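Local coordinates for lipoprotein (Mycoplasma mycoides subsp. capri, PDB 7ADK) that is probably a surface serine protease of the chymotrypsin-like PA clan, akin to mycoplasma proteases that cleave host immunoglobulins, at residues Glu185-Arg190 and Ser698-Tyr703; Phe195-Asn200 and Asp222-Ser227; Asn216-Asp221 and Tyr703-Asp708. All coordinates share one frame; numbering follows the deposited sequence.

Interaction 1. Residues Glu185-Arg190 and Ser698-Tyr703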
loop_
_atom_site.group_PDB
_atom_site.type_symbol
_atom_site.label_atom_id
_atom_site.label_comp_id
_atom_site.label_asym_id
_atom_site.label_seq_id
_atom_site.Cartn_x
_atom_site.Cartn_y
_atom_site.Cartn_z
ATOM N N GLU B 185 -35.740 -16.048 -1.848
ATOM C CA GLU B 185 -35.934 -17.328 -1.152
ATOM C C GLU B 185 -34.619 -17.966 -0.657
ATOM O O GLU B 185 -34.656 -18.965 0.057
ATOM C CB GLU B 185 -36.820 -18.295 -1.960
ATOM C CG GLU B 185 -36.130 -19.056 -3.091
ATOM C CD GLU B 185 -36.876 -20.298 -3.606
ATOM O OE1 GLU B 185 -37.963 -20.638 -3.112
ATOM O OE2 GLU B 185 -36.347 -20.983 -4.497
ATOM N N ARG B 186 -33.461 -17.402 -1.015
ATOM C CA ARG B 186 -32.112 -17.768 -0.557
ATOM C C ARG B 186 -31.595 -16.793 0.489
ATOM O O ARG B 186 -31.072 -17.209 1.513
ATOM C CB ARG B 186 -31.179 -17.851 -1.770
ATOM C CG ARG B 186 -31.573 -19.015 -2.625
ATOM C CD ARG B 186 -30.913 -19.172 -3.966
ATOM N NE ARG B 186 -31.273 -20.458 -4.579
ATOM C CZ ARG B 186 -32.487 -20.907 -4.844
ATOM N NH1 ARG B 186 -33.537 -20.144 -4.843
ATOM N NH2 ARG B 186 -32.671 -22.160 -5.104
ATOM N N TYR B 187 -31.834 -15.505 0.305
ATOM C CA TYR B 187 -31.505 -14.472 1.270
ATOM C C TYR B 187 -32.271 -14.667 2.575
ATOM O O TYR B 187 -31.715 -14.562 3.658
ATOM C CB TYR B 187 -31.793 -13.105 0.650
ATOM C CG TYR B 187 -31.125 -11.969 1.384
ATOM C CD1 TYR B 187 -29.773 -11.700 1.128
ATOM C CD2 TYR B 187 -31.835 -11.196 2.324
ATOM C CE1 TYR B 187 -29.121 -10.661 1.807
ATOM C CE2 TYR B 187 -31.188 -10.149 2.999
ATOM C CZ TYR B 187 -29.830 -9.886 2.745
ATOM O OH TYR B 187 -29.207 -8.876 3.388
ATOM N N MET B 188 -33.552 -15.018 2.481
ATOM C CA MET B 188 -34.402 -15.289 3.640
ATOM C C MET B 188 -34.022 -16.540 4.449
ATOM O O MET B 188 -34.335 -16.573 5.632
ATOM C CB MET B 188 -35.870 -15.372 3.203
ATOM C CG MET B 188 -36.466 -14.013 2.844
ATOM S SD MET B 188 -36.358 -12.745 4.127
ATOM C CE MET B 188 -37.019 -13.585 5.573
ATOM N N THR B 189 -33.343 -17.548 3.892
ATOM C CA THR B 189 -32.908 -18.743 4.638
ATOM C C THR B 189 -31.556 -18.541 5.318
ATOM O O THR B 189 -31.398 -18.975 6.461
ATOM C CB THR B 189 -32.904 -20.012 3.778
ATOM O OG1 THR B 189 -32.027 -19.876 2.699
ATOM C CG2 THR B 189 -34.285 -20.336 3.260
ATOM N N ARG B 190 -30.614 -17.783 4.724
ATOM C CA ARG B 190 -29.429 -17.295 5.469
ATOM C C ARG B 190 -29.828 -16.356 6.614
ATOM O O ARG B 190 -29.255 -16.404 7.701
ATOM C CB ARG B 190 -28.336 -16.684 4.561
ATOM C CG ARG B 190 -28.733 -15.383 3.848
ATOM C CD ARG B 190 -27.581 -14.631 3.162
ATOM N NE ARG B 190 -26.549 -14.138 4.095
ATOM C CZ ARG B 190 -26.620 -13.126 4.937
ATOM N NH1 ARG B 190 -27.675 -12.376 5.049
ATOM N NH2 ARG B 190 -25.598 -12.843 5.682
ATOM N N SER B 698 -26.155 -2.485 -7.378
ATOM C CA SER B 698 -25.896 -3.704 -6.618
ATOM C C SER B 698 -27.117 -4.626 -6.527
ATOM O O SER B 698 -28.225 -4.185 -6.234
ATOM C CB SER B 698 -25.474 -3.282 -5.219
ATOM O OG SER B 698 -25.059 -4.377 -4.460
ATOM N N TYR B 699 -26.929 -5.932 -6.700
ATOM C CA TYR B 699 -27.954 -6.967 -6.495
ATOM C C TYR B 699 -27.993 -7.415 -5.012
ATOM O O TYR B 699 -28.192 -8.584 -4.703
ATOM C CB TYR B 699 -27.757 -8.127 -7.501
ATOM C CG TYR B 699 -28.106 -7.877 -8.968
ATOM C CD1 TYR B 699 -27.487 -6.847 -9.707
ATOM C CD2 TYR B 699 -29.019 -8.727 -9.626
ATOM C CE1 TYR B 699 -27.790 -6.656 -11.067
ATOM C CE2 TYR B 699 -29.308 -8.556 -10.993
ATOM C CZ TYR B 699 -28.695 -7.514 -11.717
ATOM O OH TYR B 699 -28.936 -7.377 -13.042
ATOM N N GLN B 700 -27.781 -6.508 -4.060
ATOM C CA GLN B 700 -28.024 -6.740 -2.631
ATOM C C GLN B 700 -29.535 -6.748 -2.316
ATOM O O GLN B 700 -30.249 -5.827 -2.709
ATOM C CB GLN B 700 -27.282 -5.672 -1.806
ATOM C CG GLN B 700 -26.640 -6.221 -0.532
ATOM C CD GLN B 700 -27.614 -6.517 0.586
ATOM O OE1 GLN B 700 -28.375 -5.681 1.026
ATOM N NE2 GLN B 700 -27.624 -7.710 1.112
ATOM N N ILE B 701 -30.041 -7.776 -1.620
ATOM C CA ILE B 701 -31.473 -7.883 -1.296
ATOM C C ILE B 701 -31.856 -7.016 -0.091
ATOM O O ILE B 701 -32.911 -6.392 -0.083
ATOM C CB ILE B 701 -31.855 -9.361 -1.063
ATOM C CG1 ILE B 701 -31.646 -10.242 -2.308
ATOM C CG2 ILE B 701 -33.279 -9.528 -0.518
ATOM C CD1 ILE B 701 -32.601 -9.996 -3.458
ATOM N N GLY B 702 -31.007 -6.957 0.934
ATOM C CA GLY B 702 -31.334 -6.356 2.224
ATOM C C GLY B 702 -31.685 -4.881 2.159
ATOM O O GLY B 702 -32.689 -4.462 2.723
ATOM N N TYR B 703 -30.869 -4.079 1.483
ATOM C CA TYR B 703 -31.103 -2.642 1.336
ATOM C C TYR B 703 -32.146 -2.262 0.270
ATOM O O TYR B 703 -32.667 -1.148 0.313
ATOM C CB TYR B 703 -29.768 -1.956 1.039
ATOM C CG TYR B 703 -28.786 -1.888 2.190
ATOM C CD1 TYR B 703 -29.193 -1.324 3.407
ATOM C CD2 TYR B 703 -27.457 -2.308 2.033
ATOM C CE1 TYR B 703 -28.293 -1.202 4.476
ATOM C CE2 TYR B 703 -26.548 -2.182 3.098
ATOM C CZ TYR B 703 -26.966 -1.641 4.328
ATOM O OH TYR B 703 -26.105 -1.561 5.372
#

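Interaction 2. Residues Phe195-Asn200 and Asp222-Ser227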
loop_
_atom_site.group_PDB
_atom_site.type_symbol
_atom_site.label_atom_id
_atom_site.label_comp_id
_atom_site.label_asym_id
_atom_site.label_seq_id
_atom_site.Cartn_x
_atom_site.Cartn_y
_atom_site.Cartn_z
ATOM N N PHE B 195 -33.292 -15.789 14.410
ATOM C CA PHE B 195 -34.739 -15.759 14.679
ATOM C C PHE B 195 -35.433 -14.391 14.536
ATOM O O PHE B 195 -36.659 -14.328 14.563
ATOM C CB PHE B 195 -35.013 -16.443 16.018
ATOM C CG PHE B 195 -34.825 -17.941 15.925
ATOM C CD1 PHE B 195 -35.912 -18.752 15.569
ATOM C CD2 PHE B 195 -33.564 -18.526 16.119
ATOM C CE1 PHE B 195 -35.746 -20.139 15.425
ATOM C CE2 PHE B 195 -33.398 -19.913 15.980
ATOM C CZ PHE B 195 -34.489 -20.723 15.636
ATOM N N GLY B 196 -34.675 -13.315 14.297
ATOM C CA GLY B 196 -35.156 -12.062 13.714
ATOM C C GLY B 196 -36.034 -11.184 14.610
ATOM O O GLY B 196 -36.304 -11.498 15.772
ATOM N N ASN B 197 -36.489 -10.063 14.047
ATOM C CA ASN B 197 -37.416 -9.097 14.651
ATOM C C ASN B 197 -38.605 -9.791 15.342
ATOM O O ASN B 197 -39.229 -10.680 14.764
ATOM C CB ASN B 197 -37.892 -8.154 13.529
ATOM C CG ASN B 197 -38.960 -7.125 13.888
ATOM O OD1 ASN B 197 -39.299 -6.866 15.031
ATOM N ND2 ASN B 197 -39.548 -6.505 12.899
ATOM N N SER B 198 -38.947 -9.340 16.555
ATOM C CA SER B 198 -40.068 -9.850 17.355
ATOM C C SER B 198 -40.907 -8.735 18.015
ATOM O O SER B 198 -41.514 -8.951 19.067
ATOM C CB SER B 198 -39.533 -10.880 18.352
ATOM O OG SER B 198 -40.565 -11.554 19.036
ATOM N N SER B 199 -40.940 -7.540 17.419
ATOM C CA SER B 199 -41.764 -6.391 17.856
ATOM C C SER B 199 -43.283 -6.611 17.659
ATOM O O SER B 199 -43.735 -7.712 17.332
ATOM C CB SER B 199 -41.262 -5.119 17.155
ATOM O OG SER B 199 -41.314 -5.211 15.743
ATOM N N ASN B 200 -44.109 -5.584 17.884
ATOM C CA ASN B 200 -45.571 -5.664 17.747
ATOM C C ASN B 200 -46.017 -6.209 16.372
ATOM O O ASN B 200 -45.409 -5.932 15.339
ATOM C CB ASN B 200 -46.205 -4.295 18.062
ATOM C CG ASN B 200 -45.678 -3.167 17.194
ATOM O OD1 ASN B 200 -44.526 -2.784 17.285
ATOM N ND2 ASN B 200 -46.497 -2.597 16.353
ATOM N N ASP B 222 -41.641 -11.589 5.164
ATOM C CA ASP B 222 -40.235 -11.441 4.788
ATOM C C ASP B 222 -39.763 -10.031 5.148
ATOM O O ASP B 222 -38.756 -9.848 5.819
ATOM C CB ASP B 222 -39.986 -11.682 3.293
ATOM C CG ASP B 222 -40.256 -13.084 2.750
ATOM O OD1 ASP B 222 -40.576 -14.018 3.519
ATOM O OD2 ASP B 222 -40.119 -13.245 1.520
ATOM N N GLN B 223 -40.537 -9.021 4.772
ATOM C CA GLN B 223 -40.241 -7.608 4.973
ATOM C C GLN B 223 -40.048 -7.244 6.447
ATOM O O GLN B 223 -39.243 -6.379 6.764
ATOM C CB GLN B 223 -41.376 -6.782 4.353
ATOM C CG GLN B 223 -40.945 -5.361 4.072
ATOM C CD GLN B 223 -42.091 -4.383 4.008
ATOM O OE1 GLN B 223 -42.208 -3.498 4.830
ATOM N NE2 GLN B 223 -42.995 -4.516 3.075
ATOM N N ALA B 224 -40.723 -7.936 7.362
ATOM C CA ALA B 224 -40.542 -7.780 8.797
ATOM C C ALA B 224 -39.152 -8.212 9.288
ATOM O O ALA B 224 -38.796 -7.862 10.413
ATOM C CB ALA B 224 -41.652 -8.549 9.495
ATOM N N ALA B 225 -38.369 -8.936 8.483
ATOM C CA ALA B 225 -37.028 -9.414 8.820
ATOM C C ALA B 225 -35.915 -9.098 7.792
ATOM O O ALA B 225 -34.765 -9.062 8.216
ATOM C CB ALA B 225 -37.123 -10.918 9.085
ATOM N N ILE B 226 -36.201 -8.863 6.494
ATOM C CA ILE B 226 -35.175 -8.559 5.447
ATOM C C ILE B 226 -34.241 -7.451 5.932
ATOM O O ILE B 226 -33.030 -7.503 5.724
ATOM C CB ILE B 226 -35.783 -8.191 4.060
ATOM C CG1 ILE B 226 -36.454 -9.379 3.349
ATOM C CG2 ILE B 226 -34.688 -7.695 3.108
ATOM C CD1 ILE B 226 -37.394 -8.990 2.220
ATOM N N SER B 227 -34.805 -6.469 6.632
ATOM C CA SER B 227 -34.137 -5.641 7.632
ATOM C C SER B 227 -35.201 -5.053 8.571
ATOM O O SER B 227 -36.351 -5.494 8.600
ATOM C CB SER B 227 -33.281 -4.541 6.980
ATOM O OG SER B 227 -32.200 -5.097 6.282
#

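Interaction 3. Residues Asn216-Asp221 and Tyr703-Asp708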
loop_
_atom_site.group_PDB
_atom_site.type_symbol
_atom_site.label_atom_id
_atom_site.label_comp_id
_atom_site.label_asym_id
_atom_site.label_seq_id
_atom_site.Cartn_x
_atom_site.Cartn_y
_atom_site.Cartn_z
ATOM N N ASN B 216 -47.133 -3.122 -6.670
ATOM C CA ASN B 216 -45.692 -2.993 -6.430
ATOM C C ASN B 216 -45.277 -4.047 -5.396
ATOM O O ASN B 216 -45.897 -4.152 -4.343
ATOM C CB ASN B 216 -45.371 -1.581 -5.915
ATOM C CG ASN B 216 -46.166 -1.209 -4.674
ATOM O OD1 ASN B 216 -47.346 -0.911 -4.729
ATOM N ND2 ASN B 216 -45.566 -1.223 -3.513
ATOM N N ILE B 217 -44.184 -4.770 -5.619
ATOM C CA ILE B 217 -44.047 -6.146 -5.098
ATOM C C ILE B 217 -42.995 -6.193 -3.987
ATOM O O ILE B 217 -41.982 -5.512 -4.075
ATOM C CB ILE B 217 -43.680 -7.096 -6.278
ATOM C CG1 ILE B 217 -44.856 -7.290 -7.263
ATOM C CG2 ILE B 217 -43.091 -8.452 -5.855
ATOM C CD1 ILE B 217 -45.888 -8.360 -6.905
ATOM N N LYS B 218 -43.295 -6.974 -2.936
ATOM C CA LYS B 218 -42.568 -7.258 -1.671
ATOM C C LYS B 218 -43.092 -8.601 -1.120
ATOM O O LYS B 218 -43.812 -9.291 -1.840
ATOM C CB LYS B 218 -42.798 -6.113 -0.662
ATOM C CG LYS B 218 -42.255 -4.795 -1.201
ATOM C CD LYS B 218 -42.097 -3.642 -0.224
ATOM C CE LYS B 218 -41.319 -2.577 -0.982
ATOM N NZ LYS B 218 -40.896 -1.428 -0.192
ATOM N N LYS B 219 -42.858 -8.963 0.148
ATOM C CA LYS B 219 -43.715 -9.930 0.881
ATOM C C LYS B 219 -43.713 -9.661 2.387
ATOM O O LYS B 219 -42.659 -9.502 2.971
ATOM C CB LYS B 219 -43.304 -11.370 0.537
ATOM C CG LYS B 219 -44.416 -12.390 0.811
ATOM C CD LYS B 219 -44.109 -13.746 0.166
ATOM C CE LYS B 219 -45.254 -14.743 0.349
ATOM N NZ LYS B 219 -44.972 -16.013 -0.340
ATOM N N PHE B 220 -44.871 -9.547 3.018
ATOM C CA PHE B 220 -45.033 -8.871 4.316
ATOM C C PHE B 220 -44.286 -9.514 5.498
ATOM O O PHE B 220 -43.604 -8.806 6.233
ATOM C CB PHE B 220 -46.541 -8.714 4.594
ATOM C CG PHE B 220 -47.215 -7.441 4.082
ATOM C CD1 PHE B 220 -46.635 -6.612 3.098
ATOM C CD2 PHE B 220 -48.445 -7.061 4.642
ATOM C CE1 PHE B 220 -47.238 -5.401 2.740
ATOM C CE2 PHE B 220 -49.049 -5.849 4.280
ATOM C CZ PHE B 220 -48.439 -5.011 3.338
ATOM N N ASP B 221 -44.336 -10.834 5.670
ATOM C CA ASP B 221 -43.568 -11.519 6.723
ATOM C C ASP B 221 -42.054 -11.596 6.436
ATOM O O ASP B 221 -41.254 -11.645 7.367
ATOM C CB ASP B 221 -44.122 -12.926 6.921
ATOM C CG ASP B 221 -43.414 -13.644 8.067
ATOM O OD1 ASP B 221 -43.464 -13.154 9.214
ATOM O OD2 ASP B 221 -42.810 -14.706 7.829
ATOM N N TYR B 703 -30.869 -4.079 1.483
ATOM C CA TYR B 703 -31.103 -2.642 1.336
ATOM C C TYR B 703 -32.146 -2.262 0.270
ATOM O O TYR B 703 -32.667 -1.148 0.313
ATOM C CB TYR B 703 -29.768 -1.956 1.039
ATOM C CG TYR B 703 -28.786 -1.888 2.190
ATOM C CD1 TYR B 703 -29.193 -1.324 3.407
ATOM C CD2 TYR B 703 -27.457 -2.308 2.033
ATOM C CE1 TYR B 703 -28.293 -1.202 4.476
ATOM C CE2 TYR B 703 -26.548 -2.182 3.098
ATOM C CZ TYR B 703 -26.966 -1.641 4.328
ATOM O OH TYR B 703 -26.105 -1.561 5.372
ATOM N N ARG B 704 -32.453 -3.130 -0.700
ATOM C CA ARG B 704 -33.381 -2.817 -1.795
ATOM C C ARG B 704 -34.825 -2.667 -1.317
ATOM O O ARG B 704 -35.377 -3.563 -0.685
ATOM C CB ARG B 704 -33.274 -3.899 -2.875
ATOM C CG ARG B 704 -33.904 -3.494 -4.214
ATOM C CD ARG B 704 -34.167 -4.707 -5.105
ATOM N NE ARG B 704 -32.987 -5.571 -5.238
ATOM C CZ ARG B 704 -32.855 -6.607 -6.038
ATOM N NH1 ARG B 704 -33.734 -6.932 -6.928
ATOM N NH2 ARG B 704 -31.791 -7.342 -5.977
ATOM N N SER B 705 -35.487 -1.592 -1.735
ATOM C CA SER B 705 -36.935 -1.396 -1.568
ATOM C C SER B 705 -37.706 -1.756 -2.835
ATOM O O SER B 705 -38.696 -2.482 -2.756
ATOM C CB SER B 705 -37.257 0.038 -1.134
ATOM O OG SER B 705 -38.634 0.283 -0.943
ATOM N N PHE B 706 -37.300 -1.238 -3.998
ATOM C CA PHE B 706 -38.037 -1.417 -5.247
ATOM C C PHE B 706 -37.578 -2.693 -5.943
ATOM O O PHE B 706 -36.500 -2.776 -6.519
ATOM C CB PHE B 706 -37.876 -0.178 -6.120
ATOM C CG PHE B 706 -38.422 1.068 -5.463
ATOM C CD1 PHE B 706 -39.809 1.244 -5.306
ATOM C CD2 PHE B 706 -37.535 2.021 -4.934
ATOM C CE1 PHE B 706 -40.289 2.371 -4.627
ATOM C CE2 PHE B 706 -38.020 3.162 -4.286
ATOM C CZ PHE B 706 -39.402 3.335 -4.128
ATOM N N ILE B 707 -38.390 -3.730 -5.845
ATOM C CA ILE B 707 -37.934 -5.106 -6.017
ATOM C C ILE B 707 -37.464 -5.472 -7.429
ATOM O O ILE B 707 -36.418 -6.093 -7.586
ATOM C CB ILE B 707 -39.036 -6.012 -5.448
ATOM C CG1 ILE B 707 -39.071 -5.916 -3.906
ATOM C CG2 ILE B 707 -38.920 -7.446 -5.918
ATOM C CD1 ILE B 707 -37.752 -5.884 -3.150
ATOM N N ASP B 708 -38.166 -5.033 -8.463
ATOM C CA ASP B 708 -37.760 -5.190 -9.860
ATOM C C ASP B 708 -36.713 -4.148 -10.324
ATOM O O ASP B 708 -36.471 -4.003 -11.523
ATOM C CB ASP B 708 -39.002 -5.260 -10.762
ATOM C CG ASP B 708 -39.885 -4.009 -10.819
ATOM O OD1 ASP B 708 -39.759 -3.089 -9.989
ATOM O OD2 ASP B 708 -40.751 -3.957 -11.716
#

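Interaction 1. Residues Glu185-Arg190 and Ser698-Tyr703
Tyr187 meets Gln700 and Ile701 with two different parts of its side chain: its ring rests on the isoleucine, while its hydroxyl takes a bond from the glutamine amide. With CG anti to the backbone N (chi1 -163°), the phenol leaves helix 176-192 and runs toward the loop 698-703. Ile701 sits over one face of the ring. Its CB lies 3.8 Å from the centroid of the Tyr187 ring and close to the normal, a CH-pi contact, and its CG2 branch approaches the rim at CD2 of Tyr187 (3.6 Å). The two side chains run past each other in opposite senses; Ile701 packs near CG of the ring, and the hydroxyl reaches on to Gln700. There NE2 of Gln700 donates to OH of Tyr187 over 3.0 Å, at an N-H...O angle of 163°, with the oxygen in the amide plane; ring and amide planes are 61° apart. The loop belongs to the DUF31 peptidase region and leads into strand 712-714 of the mixed beta-sheet, so the contact joins a helix from the N-terminal part of the chain to the protease fold. Gln700 is gripped from both ends of its amide. NE2 also donates to the carbonyl of Val251, and OE1 accepts from the backbone N of Tyr703 at 3.0 Å, which fixes the rotation of the group and ties it to its own loop. CA of Gly702 lies beside the hydroxyl, 3.5 Å from OH of Tyr187. Phe180 and Asp183 of helix 176-192 also touch Ile701, and Lys250 borders both Tyr187 and Gln700.

Interaction 2. Residues Phe195-Asn200 and Asp222-Ser227
Asn197 touches Ala224 through its amide, at the point where the loop 195-200 comes alongside helix 220-226. The loop arrives through Gly196, whose positive phi of 72° turns the chain just ahead of the asparagine. The Asn197 side chain then projects toward the helix, with CG anti to the backbone N (chi1 175°), and its ND2 donates to the backbone O of Ala224 at 2.9 Å. This bond lies in the carbonyl plane of Ala224 and close to the amide plane of Asn197, so two flat groups share it nearly edge on. The other end of the amide turns back on its own loop: OD1 accepts from the backbone N of Ser199 at 3.0 Å, forming an Asx turn, and from OG of Ser199 at 2.7 Å. Gripped on both its nitrogen and its oxygen, the amide has little freedom to flip. Farther on, ND2 of Asn200 is bonded to the hydroxyl of Thr241. The contact is small and near the surface, between the loop that follows helix 176-192 and helix 220-226, which is held to helix 176-192 by a hydrogen bond from Asn184 to the carboxylate of Asp222 and by Met188 against Ile226.

Interaction 3. Residues Asn216-Asp221 and Tyr703-Asp708
Lys218 reaches across to Ser705, and at the next residue back the carbonyl O of Ile217 lies against CB and CG1 of Ile707. The lysine leaves its backbone with CG anti to the carbonyl carbon (chi1 -62°) and is extended beyond CG to the ammonium group, which donates to OG of Ser705 from NZ at 2.9 Å. The carbonyl of Ser705 lies beside the end of the same chain, 3.5 Å from its O to NZ of Lys218. Contact between apolar side chains is looser and secondary: CG2 of Ile217 and CG2 of Ile707 are 4.3 Å apart, and CG of Lys218 stands equally far from CG1 of Ile707. The loop 703-708 runs into strand 712-714, which pairs antiparallel with strand 737-747 in the mixed sheet of the peptidase; facing it is the segment that enters helix 220-226, with Lys219 at the N-cap position. Behind the first shell, NH1 of Arg704 donates to O of Ile707 at 2.9 Å, in the planes of both guanidinium and carbonyl, and so ties the loop back on itself at the isoleucine's own carbonyl. The hydroxyl of Ser705 stands over the centre of the Phe706 ring, and that ring meets Tyr794. Phe180 of helix 176-192 touches both Arg704 and Ile707.

The three contacts cluster on one side of the chain's centre, interaction 1 lying about 11 Å from interaction 3 and interaction 2 about 14 Å from each, centre to centre. Along the sequence, 185-190, 195-200, 216-221 and 222-227 come first, and 698-703 and 703-708 follow about 470 residues later, sharing Tyr703. Interactions 1 and 3 dock two separate parts of the N-terminal region, 185-190 and 216-221, on one continuous loop of the peptidase, whereas interaction 2 ties that region to itself. Helix 220-226 links 2 and 3, and Met188 of helix 176-192 packs on Ile226, joining 1 and 2. Interactions 1 and 3 thus join helix 176-192 and the entry to helix 220-226 to the peptidase region.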